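Local coordinates for protein putative mandelate racemase (Zymomonas mobilis, PDB 2OX4) that binds a magnesium ion and is probably a lyase, perhaps a dehydratase, of the enolase superfamily, related to mandelate racemase, at residues Lys7-His12 with Ser387-Ile392. Sequence-based numbering, arbitrary orientation.
Sequences KIEIFH and SDYVSI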
loop_
_atom_site.group_PDB
_atom_site.type_symbol
_atom_site.label_atom_id
_atom_site.label_comp_id
_atom_site.label_asym_id
_atom_site.label_seq_id
_atom_site.Cartn_x
_atom_site.Cartn_y
_atom_site.Cartn_z
ATOM N N LYS C 7 38.600 -25.079 -24.833
ATOM C CA LYS C 7 37.832 -26.317 -24.815
ATOM C C LYS C 7 36.867 -26.321 -23.636
ATOM O O LYS C 7 37.172 -25.784 -22.566
ATOM C CB LYS C 7 38.760 -27.538 -24.706
ATOM C CG LYS C 7 38.075 -28.844 -25.056
ATOM C CD LYS C 7 38.803 -30.042 -24.467
ATOM C CE LYS C 7 40.094 -30.323 -25.185
ATOM N NZ LYS C 7 40.704 -31.602 -24.732
ATOM N N ILE C 8 35.705 -26.916 -23.858
ATOM C CA ILE C 8 34.686 -27.059 -22.832
ATOM C C ILE C 8 34.192 -28.496 -22.908
ATOM O O ILE C 8 33.789 -28.970 -23.970
ATOM C CB ILE C 8 33.532 -26.051 -23.047
ATOM C CG1 ILE C 8 34.005 -24.629 -22.721
ATOM C CG2 ILE C 8 32.299 -26.422 -22.175
ATOM C CD1 ILE C 8 33.084 -23.544 -23.233
ATOM N N GLU C 9 34.240 -29.192 -21.775
ATOM C CA GLU C 9 33.796 -30.573 -21.723
ATOM C C GLU C 9 32.682 -30.725 -20.717
ATOM O O GLU C 9 32.782 -30.217 -19.608
ATOM C CB GLU C 9 34.951 -31.487 -21.331
ATOM C CG GLU C 9 36.110 -31.448 -22.307
ATOM C CD GLU C 9 37.346 -32.126 -21.724
ATOM O OE1 GLU C 9 38.109 -31.460 -20.996
ATOM O OE2 GLU C 9 37.535 -33.330 -21.975
ATOM N N ILE C 10 31.619 -31.425 -21.100
ATOM C CA ILE C 10 30.447 -31.526 -20.226
ATOM C C ILE C 10 30.166 -32.992 -19.932
ATOM O O ILE C 10 30.068 -33.799 -20.851
ATOM C CB ILE C 10 29.193 -30.850 -20.859
ATOM C CG1 ILE C 10 29.475 -29.375 -21.142
ATOM C CG2 ILE C 10 27.967 -30.995 -19.947
ATOM C CD1 ILE C 10 28.849 -28.903 -22.431
ATOM N N PHE C 11 30.039 -33.319 -18.648
ATOM C CA PHE C 11 29.864 -34.701 -18.203
ATOM C C PHE C 11 28.504 -34.832 -17.540
ATOM O O PHE C 11 28.303 -34.330 -16.437
ATOM C CB PHE C 11 30.942 -35.064 -17.168
ATOM C CG PHE C 11 32.351 -34.865 -17.654
ATOM C CD1 PHE C 11 32.979 -33.624 -17.541
ATOM C CD2 PHE C 11 33.065 -35.927 -18.196
ATOM C CE1 PHE C 11 34.277 -33.434 -17.988
ATOM C CE2 PHE C 11 34.364 -35.749 -18.646
ATOM C CZ PHE C 11 34.980 -34.506 -18.539
ATOM N N HIS C 12 27.570 -35.497 -18.210
ATOM C CA HIS C 12 26.300 -35.819 -17.580
ATOM C C HIS C 12 26.438 -37.252 -17.023
ATOM O O HIS C 12 26.318 -38.244 -17.759
ATOM C CB HIS C 12 25.138 -35.674 -18.577
ATOM C CG HIS C 12 23.781 -35.845 -17.961
ATOM N ND1 HIS C 12 22.634 -35.999 -18.714
ATOM C CD2 HIS C 12 23.387 -35.888 -16.663
ATOM C CE1 HIS C 12 21.594 -36.132 -17.910
ATOM N NE2 HIS C 12 22.021 -36.069 -16.660
ATOM N N SER C 387 30.020 -41.200 -17.971
ATOM C CA SER C 387 29.215 -40.014 -18.281
ATOM C C SER C 387 28.792 -40.020 -19.750
ATOM O O SER C 387 29.497 -40.556 -20.616
ATOM C CB SER C 387 30.012 -38.727 -18.000
ATOM O OG SER C 387 30.543 -38.704 -16.684
ATOM N N ASP C 388 27.641 -39.410 -20.020
ATOM C CA ASP C 388 27.358 -38.838 -21.334
ATOM C C ASP C 388 28.250 -37.617 -21.509
ATOM O O ASP C 388 28.127 -36.646 -20.770
ATOM C CB ASP C 388 25.879 -38.422 -21.443
ATOM C CG ASP C 388 24.928 -39.612 -21.395
ATOM O OD1 ASP C 388 23.719 -39.404 -21.159
ATOM O OD2 ASP C 388 25.389 -40.754 -21.591
ATOM N N TYR C 389 29.133 -37.679 -22.498
ATOM C CA TYR C 389 30.253 -36.740 -22.644
ATOM C C TYR C 389 30.081 -35.902 -23.906
ATOM O O TYR C 389 29.840 -36.443 -24.981
ATOM C CB TYR C 389 31.577 -37.517 -22.713
ATOM C CG TYR C 389 32.807 -36.685 -23.031
ATOM C CD1 TYR C 389 33.434 -35.924 -22.042
ATOM C CD2 TYR C 389 33.359 -36.678 -24.313
ATOM C CE1 TYR C 389 34.567 -35.170 -22.329
ATOM C CE2 TYR C 389 34.488 -35.930 -24.605
ATOM C CZ TYR C 389 35.093 -35.186 -23.607
ATOM O OH TYR C 389 36.219 -34.446 -23.895
ATOM N N VAL C 390 30.207 -34.587 -23.772
ATOM C CA VAL C 390 30.205 -33.684 -24.931
ATOM C C VAL C 390 31.402 -32.742 -24.834
ATOM O O VAL C 390 31.695 -32.211 -23.762
ATOM C CB VAL C 390 28.871 -32.877 -25.046
ATOM C CG1 VAL C 390 28.944 -31.850 -26.181
ATOM C CG2 VAL C 390 27.677 -33.818 -25.266
ATOM N N SER C 391 32.101 -32.560 -25.953
ATOM C CA SER C 391 33.279 -31.707 -26.020
ATOM C C SER C 391 32.979 -30.636 -27.060
ATOM O O SER C 391 32.403 -30.928 -28.111
ATOM C CB SER C 391 34.489 -32.543 -26.463
ATOM O OG SER C 391 35.692 -31.796 -26.421
ATOM N N ILE C 392 33.337 -29.395 -26.753
ATOM C CA ILE C 392 33.251 -28.291 -27.710
ATOM C C ILE C 392 34.603 -27.594 -27.726
ATOM O O ILE C 392 35.089 -27.167 -26.684
ATOM C CB ILE C 392 32.168 -27.252 -27.298
ATOM C CG1 ILE C 392 30.769 -27.886 -27.270
ATOM C CG2 ILE C 392 32.185 -26.045 -28.242
ATOM C CD1 ILE C 392 30.295 -28.286 -25.891
HETATM O O HOH W 1 22.944 -36.647 -21.412
#
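In the antiparallel sheet of the N-terminal capping domain, 7-12 pairs with 387-392 from the far end of the chain, through six backbone hydrogen bonds at Ile8-Ile392, Ile10-Val390 and His12-Asp388. Ile10 N reaches Val390 O at 2.8 Å, whereas Asp388 N approaches His12 O at 2.9 Å from above the carbonyl plane. On the face bearing Glu9, Phe11 and Tyr389, the tyrosine hydroxyl donates to the anti lone pair of Glu9 OE2, 2.6 Å from OH; this oxygen is also hydrogen-bonded to Tyr384 OH. With CG anti to the backbone N (chi1 173°), Tyr389 runs beside Phe11, CD1 lying 3.5 Å from Phe11 CE2 with the ring planes at 53°. A leucine in place of Tyr389 would probably leave Glu9 OE2 without one of its two hydroxyl partners and Phe11 with less to pack against. Strand 387-393 follows the barrel domain and returns to lie beside strand 5-13, consistent with the enolase-superfamily arrangement, in which the C-terminal segment completes the capping domain. The other face turns to helix 48-62, where Ile10 CD1 meets Ile392 CD1 at 3.8 Å and Ile8 and Ile392 both touch Ala59. Farther along, a water bridges His12 ND1 and Asp388 OD1, and the same carboxylate oxygen forms a salt bridge with Arg22.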